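Local atomic coordinates of uncharacterized protein AF_1796 (Archaeoglobus fulgidus, PDB entry 1VIM), a protein that is of unknown function but probably binds a carbohydrate derivative and may act as an isomerase of the sugar-phosphate-handling SIS type. Residues Gly38-Leu43 with Asp171-Glu176; Ile61-Ala66 with Val76-Glu81; Asn107-Ala112 with Ser128-Met133. One frame throughout, in Å; residues are numbered along the deposited sequence. Where two conformers were deposited one is given.

Interaction 1: residues Gly38-Leu43 with Asp171-Glu176; sequences GEMIKL and DALVAE
E176 meets I41 across this contact through its CG, while its carboxylate is held elsewhere: OE2 bonds both Q180 NE2, one helical turn on, and H11 ND1 of the second subunit, and OE1 takes the backbone N of L14 of that same subunit. With both oxygens engaged, the carboxylate is pinned at a buried subunit interface, and its methylene is left to serve as an apolar surface. I41 CD1 rests on it, 3.8 Å from E176 CG, the two side chains running at about a right angle. A bend at chi2 (66°) turns the carboxylate off the line of the chain while CG stays against I41 CD1.

L173 lies between M40 and I41, and its two methyls divide them: CD1 lies 3.7 Å from I41 CG1 and 3.9 Å from I41 CD1, whereas CD2 lies 3.7 Å from M40 CE. M40 is fully extended from the backbone (chi1 177°), so it is its far end, SD and CE, that reaches L173, at an oblique angle. I41 and L173 instead slide past each other in opposite directions. No hydrogen bond passes between the segments.

The axes of the two segments stay 11.5 Å apart and cross at -69°, so only this small group of long side chains bridges them. M40 also packs on V120 and V122 of strand 118-123 and on M138. Residues 38-43 thus pack on the parallel sheet along one side and against helix 160-181 along a neighbouring one, a helix-on-sheet layer characteristic of the alpha/beta sandwich of the SIS fold.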
ATOM      1  N   GLY A  38     -18.781 -23.427   8.773  1.00 13.62           N
ATOM      2  CA  GLY A  38     -19.934 -22.820   9.416  1.00 13.81           C
ATOM      3  C   GLY A  38     -19.576 -21.928  10.597  1.00 13.41           C
ATOM      4  O   GLY A  38     -20.174 -20.848  10.771  1.00 14.50           O
ATOM      5  N   GLU A  39     -18.620 -22.373  11.425  1.00 13.81           N
ATOM      6  CA  GLU A  39     -18.179 -21.600  12.602  1.00 14.54           C
ATOM      7  C   GLU A  39     -17.516 -20.292  12.161  1.00 13.66           C
ATOM      8  O   GLU A  39     -17.708 -19.233  12.774  1.00 13.45           O
ATOM      9  CB  GLU A  39     -17.205 -22.407  13.471  1.00 16.06           C
ATOM     10  CG  GLU A  39     -17.849 -23.591  14.178  1.00 20.68           C
ATOM     11  CD  GLU A  39     -16.828 -24.590  14.687  1.00 28.67           C
ATOM     12  OE1 GLU A  39     -15.604 -24.322  14.583  1.00 32.15           O
ATOM     13  OE2 GLU A  39     -17.256 -25.658  15.195  1.00 32.62           O
ATOM     14  N   MET A  40     -16.714 -20.372  11.102  1.00 12.81           N
ATOM     15  CA  MET A  40     -16.078 -19.166  10.553  1.00 12.00           C
ATOM     16  C   MET A  40     -17.113 -18.168  10.039  1.00 12.65           C
ATOM     17  O   MET A  40     -17.045 -16.973  10.345  1.00 12.97           O
ATOM     18  CB  MET A  40     -15.081 -19.538   9.442  1.00 12.21           C
ATOM     19  CG  MET A  40     -14.439 -18.333   8.768  1.00 11.44           C
ATOM     20  SD  MET A  40     -13.101 -18.853   7.679  1.00 12.29           S
ATOM     21  CE  MET A  40     -12.476 -17.244   7.126  1.00 11.69           C
ATOM     22  N   ILE A  41     -18.094 -18.659   9.273  1.00 12.15           N
ATOM     23  CA  ILE A  41     -19.179 -17.789   8.805  1.00 13.69           C
ATOM     24  C   ILE A  41     -19.921 -17.154   9.977  1.00 13.36           C
ATOM     25  O   ILE A  41     -20.207 -15.959   9.972  1.00 13.32           O
ATOM     26  CB  ILE A  41     -20.162 -18.560   7.894  1.00 13.35           C
ATOM     27  CG1 ILE A  41     -19.450 -18.890   6.587  1.00 14.29           C
ATOM     28  CG2 ILE A  41     -21.429 -17.724   7.588  1.00 15.72           C
ATOM     29  CD1 ILE A  41     -20.227 -19.837   5.676  1.00 16.74           C
ATOM     30  N   LYS A  42     -20.234 -17.960  10.997  1.00 14.72           N
ATOM     31  CA  LYS A  42     -20.923 -17.452  12.171  1.00 15.71           C
ATOM     32  C   LYS A  42     -20.158 -16.304  12.858  1.00 14.74           C
ATOM     33  O   LYS A  42     -20.765 -15.281  13.214  1.00 14.80           O
ATOM     34  CB  LYS A  42     -21.195 -18.582  13.170  1.00 16.40           C
ATOM     35  CG  LYS A  42     -21.925 -18.134  14.424  1.00 20.55           C
ATOM     36  N   LEU A  43     -18.836 -16.453  13.028  1.00 14.46           N
ATOM     37  CA  LEU A  43     -18.050 -15.371  13.642  1.00 13.67           C
ATOM     38  C   LEU A  43     -18.004 -14.126  12.761  1.00 13.25           C
ATOM     39  O   LEU A  43     -18.103 -12.993  13.256  1.00 14.22           O
ATOM     40  CB  LEU A  43     -16.626 -15.807  13.997  1.00 15.50           C
ATOM     41  CG  LEU A  43     -16.417 -16.795  15.143  1.00 15.71           C
ATOM     42  CD1 LEU A  43     -14.949 -16.808  15.536  1.00 15.77           C
ATOM     43  CD2 LEU A  43     -17.260 -16.410  16.344  1.00 16.32           C
ATOM     44  N   ASP A 171     -12.562 -17.491  -1.778  1.00  8.53           N
ATOM     45  CA  ASP A 171     -13.552 -17.190  -2.816  1.00  9.70           C
ATOM     46  C   ASP A 171     -14.728 -18.178  -2.759  1.00  9.95           C
ATOM     47  O   ASP A 171     -15.885 -17.787  -2.985  1.00 10.37           O
ATOM     48  CB  ASP A 171     -12.950 -17.226  -4.212  1.00 11.24           C
ATOM     49  CG  ASP A 171     -12.123 -16.030  -4.521  1.00 14.23           C
ATOM     50  OD1 ASP A 171     -12.422 -14.919  -4.047  1.00 13.99           O
ATOM     51  OD2 ASP A 171     -11.145 -16.142  -5.285  1.00 18.94           O
ATOM     52  N   ALA A 172     -14.464 -19.423  -2.377  1.00 10.89           N
ATOM     53  CA  ALA A 172     -15.545 -20.397  -2.164  1.00  9.95           C
ATOM     54  C   ALA A 172     -16.435 -19.987  -0.993  1.00 10.31           C
ATOM     55  O   ALA A 172     -17.680 -20.142  -1.040  1.00 12.10           O
ATOM     56  CB  ALA A 172     -14.984 -21.790  -1.935  1.00 11.30           C
ATOM     57  N   LEU A 173     -15.813 -19.479   0.068  1.00  9.98           N
ATOM     58  CA  LEU A 173     -16.535 -19.011   1.231  1.00 10.55           C
ATOM     59  C   LEU A 173     -17.441 -17.833   0.840  1.00 10.86           C
ATOM     60  O   LEU A 173     -18.589 -17.753   1.294  1.00 11.14           O
ATOM     61  CB  LEU A 173     -15.533 -18.632   2.337  1.00 12.07           C
ATOM     62  CG  LEU A 173     -16.137 -18.261   3.674  1.00 13.08           C
ATOM     63  CD1 LEU A 173     -16.586 -19.535   4.351  1.00 16.91           C
ATOM     64  CD2 LEU A 173     -15.038 -17.621   4.502  1.00 16.17           C
ATOM     65  N   VAL A 174     -16.938 -16.927   0.005  1.00 10.81           N
ATOM     66  CA  VAL A 174     -17.756 -15.816  -0.498  1.00 11.47           C
ATOM     67  C   VAL A 174     -18.981 -16.352  -1.236  1.00 11.76           C
ATOM     68  O   VAL A 174     -20.081 -15.871  -1.029  1.00 10.74           O
ATOM     69  CB  VAL A 174     -16.920 -14.875  -1.408  1.00 11.60           C
ATOM     70  CG1 VAL A 174     -17.819 -13.953  -2.213  1.00 12.44           C
ATOM     71  CG2 VAL A 174     -15.987 -14.042  -0.554  1.00 12.93           C
ATOM     72  N   ALA A 175     -18.795 -17.345  -2.107  1.00 11.43           N
ATOM     73  CA  ALA A 175     -19.916 -17.941  -2.826  1.00 12.20           C
ATOM     74  C   ALA A 175     -20.962 -18.458  -1.832  1.00 12.30           C
ATOM     75  O   ALA A 175     -22.172 -18.304  -2.047  1.00 12.78           O
ATOM     76  CB  ALA A 175     -19.408 -19.051  -3.703  1.00 11.94           C
ATOM     77  N   GLU A 176     -20.506 -19.101  -0.768  1.00 12.12           N
ATOM     78  CA  GLU A 176     -21.404 -19.669   0.237  1.00 13.39           C
ATOM     79  C   GLU A 176     -22.162 -18.582   0.985  1.00 13.37           C
ATOM     80  O   GLU A 176     -23.385 -18.677   1.177  1.00 14.51           O
ATOM     81  CB  GLU A 176     -20.597 -20.529   1.201  1.00 14.57           C
ATOM     82  CG  GLU A 176     -21.418 -21.160   2.315  1.00 16.31           C
ATOM     83  CD  GLU A 176     -22.427 -22.189   1.828  1.00 18.59           C
ATOM     84  OE1 GLU A 176     -22.293 -22.711   0.696  1.00 19.00           O
ATOM     85  OE2 GLU A 176     -23.362 -22.474   2.618  1.00 21.10           O
TER

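Interaction 2: residues Ile61-Ala66 with Val76-Glu81; sequences IAKAFA and VYVVGE
K63 NZ and E81 OE2 form a salt bridge of 2.9 Å, and the ammonium comes down on OE2 from above the carboxylate, 62° out of its plane. The lysine chain is extended beyond CG and crosses the glutamate at about a right angle. E81 bends at chi2 (-67°), which carries OE2 away from the turn toward K63 NZ. That turn is of type II, from V78 to E81, closed by E81 N to V78 O at 3.1 Å, with G80 at the position of positive phi.

Beneath the ion pair, the aliphatic part of K63 lies across V78, its CG 4.1 Å from V78 CG1. Further along, A66 CB packs between two valines of the strand, 3.8 Å from V76 CG2 and 4.0 Å from V78 CG2. V76 CG1 comes to 3.5 Å from A66 O. With alanine at this point, the helix and strand segments lie close and run nearly antiparallel, as expected within the beta-alpha-beta unit of strand 50-53, helix 56-71 and strand 76-78.

T82 of the third subunit packs on K63, and E81 packs on E81 of that same subunit. The lysine therefore supplies a positive charge beside an acidic residue at this subunit boundary, which would probably favour the ionised form of E81.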
ATOM      1  N   ILE A  61      -3.696 -11.904  -0.258  1.00  7.23           N
ATOM      2  CA  ILE A  61      -4.887 -12.740  -0.171  1.00  7.31           C
ATOM      3  C   ILE A  61      -5.874 -12.146   0.838  1.00  7.89           C
ATOM      4  O   ILE A  61      -7.083 -12.088   0.582  1.00  8.03           O
ATOM      5  CB  ILE A  61      -4.479 -14.161   0.269  1.00  8.77           C
ATOM      6  CG1 ILE A  61      -3.535 -14.805  -0.740  1.00 11.73           C
ATOM      7  CG2 ILE A  61      -5.719 -15.016   0.557  1.00 10.17           C
ATOM      8  CD1 ILE A  61      -3.003 -16.083  -0.294  0.65 13.69           C
ATOM      9  N   ALA A  62      -5.356 -11.682   1.973  1.00  7.81           N
ATOM     10  CA  ALA A  62      -6.187 -11.075   3.003  1.00  8.09           C
ATOM     11  C   ALA A  62      -6.902  -9.852   2.427  1.00  8.63           C
ATOM     12  O   ALA A  62      -8.096  -9.662   2.686  1.00  8.58           O
ATOM     13  CB  ALA A  62      -5.343 -10.690   4.191  1.00  8.95           C
ATOM     14  N   LYS A  63      -6.188  -9.023   1.659  1.00  7.70           N
ATOM     15  CA  LYS A  63      -6.793  -7.854   1.017  1.00  7.58           C
ATOM     16  C   LYS A  63      -7.864  -8.248   0.010  1.00  7.18           C
ATOM     17  O   LYS A  63      -8.950  -7.667  -0.021  1.00  8.09           O
ATOM     18  CB  LYS A  63      -5.749  -6.939   0.385  1.00  7.85           C
ATOM     19  CG  LYS A  63      -4.961  -6.121   1.380  1.00  9.00           C
ATOM     20  CD  LYS A  63      -3.924  -5.248   0.672  1.00 12.30           C
ATOM     21  CE  LYS A  63      -3.517  -4.155   1.664  1.00 14.20           C
ATOM     22  NZ  LYS A  63      -2.717  -3.083   0.991  1.00 17.65           N
ATOM     23  N   ALA A  64      -7.600  -9.282  -0.793  1.00  7.10           N
ATOM     24  CA  ALA A  64      -8.604  -9.722  -1.753  1.00  8.23           C
ATOM     25  C   ALA A  64      -9.874 -10.168  -1.046  1.00  7.63           C
ATOM     26  O   ALA A  64     -10.988  -9.833  -1.494  1.00  8.82           O
ATOM     27  CB  ALA A  64      -8.072 -10.850  -2.599  1.00  8.95           C
ATOM     28  N   PHE A  65      -9.722 -10.896   0.063  1.00  7.76           N
ATOM     29  CA  PHE A  65     -10.864 -11.349   0.824  1.00  7.61           C
ATOM     30  C   PHE A  65     -11.586 -10.174   1.473  1.00  8.20           C
ATOM     31  O   PHE A  65     -12.844 -10.097   1.432  1.00  7.88           O
ATOM     32  CB  PHE A  65     -10.380 -12.354   1.850  1.00  8.80           C
ATOM     33  CG  PHE A  65     -11.478 -12.931   2.725  1.00  8.01           C
ATOM     34  CD1 PHE A  65     -12.614 -13.496   2.176  1.00 10.19           C
ATOM     35  CD2 PHE A  65     -11.309 -12.955   4.096  1.00 10.32           C
ATOM     36  CE1 PHE A  65     -13.590 -14.055   2.999  1.00 10.26           C
ATOM     37  CE2 PHE A  65     -12.305 -13.530   4.937  1.00 10.24           C
ATOM     38  CZ  PHE A  65     -13.440 -14.067   4.357  1.00 10.25           C
ATOM     39  N   ALA A  66     -10.829  -9.253   2.070  1.00  7.61           N
ATOM     40  CA  ALA A  66     -11.473  -8.090   2.721  1.00  7.83           C
ATOM     41  C   ALA A  66     -12.301  -7.284   1.700  1.00  7.72           C
ATOM     42  O   ALA A  66     -13.416  -6.824   1.983  1.00  8.05           O
ATOM     43  CB  ALA A  66     -10.438  -7.196   3.393  1.00  7.99           C
ATOM     44  N   VAL A  76     -15.522  -3.945   7.294  1.00  8.61           N
ATOM     45  CA  VAL A  76     -14.279  -4.709   7.241  1.00  7.76           C
ATOM     46  C   VAL A  76     -13.092  -3.773   7.049  1.00  7.05           C
ATOM     47  O   VAL A  76     -13.192  -2.745   6.396  1.00  8.57           O
ATOM     48  CB  VAL A  76     -14.343  -5.808   6.140  1.00  8.67           C
ATOM     49  CG1 VAL A  76     -14.657  -5.223   4.789  1.00  9.68           C
ATOM     50  CG2 VAL A  76     -13.096  -6.678   6.104  1.00  9.29           C
ATOM     51  N   TYR A  77     -11.954  -4.186   7.598  1.00  7.41           N
ATOM     52  CA  TYR A  77     -10.707  -3.405   7.517  1.00  7.74           C
ATOM     53  C   TYR A  77      -9.541  -4.335   7.358  1.00  7.72           C
ATOM     54  O   TYR A  77      -9.582  -5.492   7.766  1.00  8.19           O
ATOM     55  CB  TYR A  77     -10.485  -2.606   8.801  1.00  8.98           C
ATOM     56  CG  TYR A  77     -11.665  -1.784   9.200  1.00  9.45           C
ATOM     57  CD1 TYR A  77     -11.962  -0.598   8.548  1.00 10.99           C
ATOM     58  CD2 TYR A  77     -12.494  -2.215  10.257  1.00 11.90           C
ATOM     59  CE1 TYR A  77     -13.135   0.159   8.981  1.00 13.65           C
ATOM     60  CE2 TYR A  77     -13.592  -1.496  10.656  1.00 13.97           C
ATOM     61  CZ  TYR A  77     -13.902  -0.361  10.024  1.00 13.20           C
ATOM     62  OH  TYR A  77     -15.014   0.281  10.573  1.00 16.88           O
ATOM     63  N   VAL A  78      -8.463  -3.762   6.829  1.00  7.23           N
ATOM     64  CA  VAL A  78      -7.171  -4.453   6.762  1.00  7.00           C
ATOM     65  C   VAL A  78      -6.253  -3.865   7.833  1.00  7.58           C
ATOM     66  O   VAL A  78      -6.040  -2.637   7.890  1.00  7.69           O
ATOM     67  CB  VAL A  78      -6.526  -4.216   5.395  1.00  7.44           C
ATOM     68  CG1 VAL A  78      -5.162  -4.935   5.300  1.00  7.32           C
ATOM     69  CG2 VAL A  78      -7.435  -4.692   4.294  1.00  8.30           C
ATOM     70  N   VAL A  79      -5.675  -4.726   8.668  1.00  7.07           N
ATOM     71  CA  VAL A  79      -4.780  -4.248   9.726  1.00  8.28           C
ATOM     72  C   VAL A  79      -3.630  -3.458   9.131  1.00  8.55           C
ATOM     73  O   VAL A  79      -3.034  -3.871   8.134  1.00  9.66           O
ATOM     74  CB  VAL A  79      -4.237  -5.413  10.606  1.00  7.89           C
ATOM     75  CG1 VAL A  79      -3.188  -4.904  11.610  1.00  8.86           C
ATOM     76  CG2 VAL A  79      -5.376  -6.111  11.322  1.00  9.17           C
ATOM     77  N   GLY A  80      -3.359  -2.300   9.729  1.00  8.26           N
ATOM     78  CA  GLY A  80      -2.261  -1.445   9.285  1.00  9.42           C
ATOM     79  C   GLY A  80      -2.594  -0.425   8.215  1.00  9.03           C
ATOM     80  O   GLY A  80      -1.783   0.470   7.962  1.00 11.54           O
ATOM     81  N   GLU A  81      -3.772  -0.529   7.621  1.00  8.34           N
ATOM     82  CA  GLU A  81      -4.152   0.379   6.558  1.00  8.11           C
ATOM     83  C   GLU A  81      -4.757   1.686   7.061  1.00  7.69           C
ATOM     84  O   GLU A  81      -5.117   1.850   8.235  1.00  7.89           O
ATOM     85  CB  GLU A  81      -5.026  -0.344   5.508  1.00  8.94           C
ATOM     86  CG  GLU A  81      -4.261  -1.405   4.738  1.00 10.50           C
ATOM     87  CD  GLU A  81      -3.201  -0.852   3.844  1.00 15.61           C
ATOM     88  OE1 GLU A  81      -3.234   0.372   3.520  1.00 17.32           O
ATOM     89  OE2 GLU A  81      -2.329  -1.668   3.491  1.00 20.04           O
TER

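Interaction 3: residues Asn107-Ala112 with Ser128-Met133; sequences NISKKA and SSLAKM
The flat group that matters here is the peptide joining S109 to K110, and M133 lies over one of its faces: SD sits 3.8 Å from K110 N and CE 4.1 Å from the same nitrogen, both well out of the peptide plane. The setting is one helical layer of the SIS alpha/beta sandwich, where helix 103-115 and the short, weakly bonded helix near 129-133 run side by side over strand 118-123, the axes of the two segments 10.2 Å apart and inclined by only 14°.

M133 does most of the work. Its SD also touches K110 CA at 3.6 Å, and K110 meets it with CB and CD before the lysine leads off to a salt bridge with D114. A bend at chi3 (-71°) swings the methyl of M133 back toward S109, so thioether and methyl both lie along the helix backbone.

Deeper in, L130 CD1 closes on S109, 3.4 Å from OG and 3.7 Å from CB. This is van der Waals contact of a methyl with the hydroxyl, whose hydrogen bond goes to V105 O in its own helix. L130 also reaches A121, and both S109 and M133 touch L119, so the pair of helices shares strand 118-123 as its floor.

S128 sits at the N-cap position just before the short helix, and its OG also bonds K125 O. That hydroxyl accepts from A131 N at 3.2 Å, with an N-H...O angle of 160°.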
ATOM      1  N   ASN A 107       2.248 -11.880  16.261  1.00  9.22           N
ATOM      2  CA  ASN A 107       2.351 -10.800  17.247  1.00 11.40           C
ATOM      3  C   ASN A 107       1.088  -9.923  17.262  1.00 11.54           C
ATOM      4  O   ASN A 107       0.570  -9.577  18.339  1.00 11.93           O
ATOM      5  CB  ASN A 107       3.600  -9.951  16.990  1.00 12.64           C
ATOM      6  CG  ASN A 107       4.886 -10.697  17.299  1.00 14.66           C
ATOM      7  OD1 ASN A 107       4.873 -11.749  17.949  1.00 16.82           O
ATOM      8  ND2 ASN A 107       6.010 -10.131  16.848  1.00 16.61           N
ATOM      9  N   ILE A 108       0.594  -9.567  16.078  1.00 11.04           N
ATOM     10  CA  ILE A 108      -0.623  -8.760  15.970  1.00 11.15           C
ATOM     11  C   ILE A 108      -1.814  -9.528  16.533  1.00 10.27           C
ATOM     12  O   ILE A 108      -2.645  -8.947  17.250  1.00 10.31           O
ATOM     13  CB  ILE A 108      -0.893  -8.413  14.490  1.00 12.65           C
ATOM     14  CG1 ILE A 108       0.106  -7.365  13.981  1.00 15.07           C
ATOM     15  CG2 ILE A 108      -2.341  -7.983  14.264  1.00 13.50           C
ATOM     16  CD1 ILE A 108      -0.049  -5.971  14.520  1.00 18.19           C
ATOM     17  N   SER A 109      -1.884 -10.834  16.256  1.00  9.73           N
ATOM     18  CA  SER A 109      -3.018 -11.630  16.708  1.00 10.12           C
ATOM     19  C   SER A 109      -3.004 -11.777  18.213  1.00 10.69           C
ATOM     20  O   SER A 109      -4.068 -11.736  18.832  1.00 11.54           O
ATOM     21  CB  SER A 109      -3.024 -13.007  16.044  1.00 10.64           C
ATOM     22  OG  SER A 109      -3.171 -12.869  14.651  1.00 11.11           O
ATOM     23  N   LYS A 110      -1.819 -11.905  18.815  1.00 11.21           N
ATOM     24  CA  LYS A 110      -1.737 -11.923  20.281  1.00 12.50           C
ATOM     25  C   LYS A 110      -2.248 -10.606  20.874  1.00 12.64           C
ATOM     26  O   LYS A 110      -2.999 -10.610  21.864  1.00 13.21           O
ATOM     27  CB  LYS A 110      -0.298 -12.197  20.733  1.00 14.40           C
ATOM     28  CG  LYS A 110      -0.098 -12.296  22.287  1.00 17.71           C
ATOM     29  CD  LYS A 110      -0.986 -13.355  22.950  1.00 21.99           C
ATOM     30  CE  LYS A 110      -0.530 -13.645  24.408  1.00 24.38           C
ATOM     31  NZ  LYS A 110      -0.721 -12.483  25.310  1.00 27.16           N
ATOM     32  N   LYS A 111      -1.873  -9.479  20.289  1.00 12.10           N
ATOM     33  CA  LYS A 111      -2.365  -8.197  20.783  1.00 12.74           C
ATOM     34  C   LYS A 111      -3.888  -8.106  20.648  1.00 10.89           C
ATOM     35  O   LYS A 111      -4.574  -7.657  21.570  1.00 11.89           O
ATOM     36  CB  LYS A 111      -1.700  -7.014  20.074  1.00 13.79           C
ATOM     37  CG  LYS A 111      -2.188  -5.638  20.500  1.00 19.08           C
ATOM     38  CD  LYS A 111      -1.666  -5.216  21.865  1.00 23.82           C
ATOM     39  CE  LYS A 111      -1.941  -3.741  22.103  1.00 27.45           C
ATOM     40  NZ  LYS A 111      -1.576  -2.958  20.882  1.00 29.49           N
ATOM     41  N   ALA A 112      -4.427  -8.554  19.518  1.00  9.58           N
ATOM     42  CA  ALA A 112      -5.870  -8.582  19.332  1.00  9.71           C
ATOM     43  C   ALA A 112      -6.587  -9.468  20.358  1.00  9.69           C
ATOM     44  O   ALA A 112      -7.636  -9.067  20.899  1.00 10.07           O
ATOM     45  CB  ALA A 112      -6.189  -9.036  17.907  1.00 10.00           C
ATOM     46  N   SER A 128      -0.150 -24.826  15.155  1.00 16.24           N
ATOM     47  CA  SER A 128       0.741 -23.674  15.090  1.00 14.40           C
ATOM     48  C   SER A 128       0.480 -22.637  16.170  1.00 13.91           C
ATOM     49  O   SER A 128      -0.570 -22.647  16.799  1.00 14.37           O
ATOM     50  CB  SER A 128       0.632 -23.013  13.728  1.00 13.66           C
ATOM     51  OG  SER A 128      -0.701 -22.539  13.505  1.00 13.85           O
ATOM     52  N   SER A 129       1.422 -21.710  16.356  1.00 13.83           N
ATOM     53  CA  SER A 129       1.218 -20.598  17.277  1.00 14.34           C
ATOM     54  C   SER A 129      -0.102 -19.846  16.979  1.00 13.46           C
ATOM     55  O   SER A 129      -0.845 -19.491  17.896  1.00 14.17           O
ATOM     56  CB  SER A 129       2.400 -19.624  17.205  1.00 15.16           C
ATOM     57  OG  SER A 129       3.622 -20.257  17.609  1.00 18.09           O
ATOM     58  N   LEU A 130      -0.376 -19.557  15.706  1.00 12.84           N
ATOM     59  CA  LEU A 130      -1.574 -18.815  15.377  1.00 12.26           C
ATOM     60  C   LEU A 130      -2.821 -19.623  15.698  1.00 12.92           C
ATOM     61  O   LEU A 130      -3.779 -19.085  16.277  1.00 13.26           O
ATOM     62  CB  LEU A 130      -1.512 -18.439  13.900  1.00 11.35           C
ATOM     63  CG  LEU A 130      -2.636 -17.511  13.456  1.00 10.66           C
ATOM     64  CD1 LEU A 130      -2.469 -16.162  14.162  1.00 12.28           C
ATOM     65  CD2 LEU A 130      -2.669 -17.349  11.966  1.00 11.65           C
ATOM     66  N   ALA A 131      -2.816 -20.905  15.331  1.00 12.73           N
ATOM     67  CA  ALA A 131      -3.972 -21.776  15.563  1.00 12.93           C
ATOM     68  C   ALA A 131      -4.280 -21.926  17.042  1.00 14.11           C
ATOM     69  O   ALA A 131      -5.448 -21.904  17.434  1.00 14.51           O
ATOM     70  CB  ALA A 131      -3.761 -23.119  14.914  1.00 13.84           C
ATOM     71  N   LYS A 132      -3.239 -22.045  17.872  1.00 14.90           N
ATOM     72  CA  LYS A 132      -3.465 -22.212  19.312  1.00 16.31           C
ATOM     73  C   LYS A 132      -4.173 -21.041  19.956  1.00 16.93           C
ATOM     74  O   LYS A 132      -4.851 -21.217  20.965  1.00 17.98           O
ATOM     75  CB  LYS A 132      -2.161 -22.539  20.056  1.00 18.48           C
ATOM     76  CG  LYS A 132      -1.591 -23.898  19.689  1.00 22.64           C
ATOM     77  CD  LYS A 132      -0.364 -24.237  20.517  1.00 26.77           C
ATOM     78  CE  LYS A 132       0.842 -23.449  20.084  1.00 29.19           C
ATOM     79  NZ  LYS A 132       2.033 -23.798  20.921  1.00 31.16           N
ATOM     80  N   MET A 133      -4.036 -19.845  19.381  1.00 15.66           N
ATOM     81  CA  MET A 133      -4.709 -18.650  19.870  1.00 16.35           C
ATOM     82  C   MET A 133      -6.129 -18.477  19.334  1.00 14.95           C
ATOM     83  O   MET A 133      -6.873 -17.633  19.831  1.00 15.84           O
ATOM     84  CB  MET A 133      -3.916 -17.399  19.442  1.00 17.40           C
ATOM     85  CG  MET A 133      -2.694 -17.125  20.297  1.00 19.41           C
ATOM     86  SD  MET A 133      -1.943 -15.537  19.878  1.00 21.83           S
ATOM     87  CE  MET A 133      -1.277 -15.919  18.336  1.00 20.02           C
TER

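In the fold
From the N terminus, residues 38-43 open interaction 1, which closes only at 171-176, bringing helix 160-181 back to helix 34-46. Both other contacts fall within that long loop and follow one another without crossing: interaction 2 closes a short one between 61-66 and 76-81, and interaction 3 another between 107-112 and 128-133. The first two join at F65, whose CZ lies 3.9 Å from L173 CD2, so the helices of one layer form a continuous pack. Interaction 3 lies on the other side of the sheet, its centre about 17 Å from that of interaction 2, yet V79 CG1 still reaches I108 CG2 at 4.2 Å.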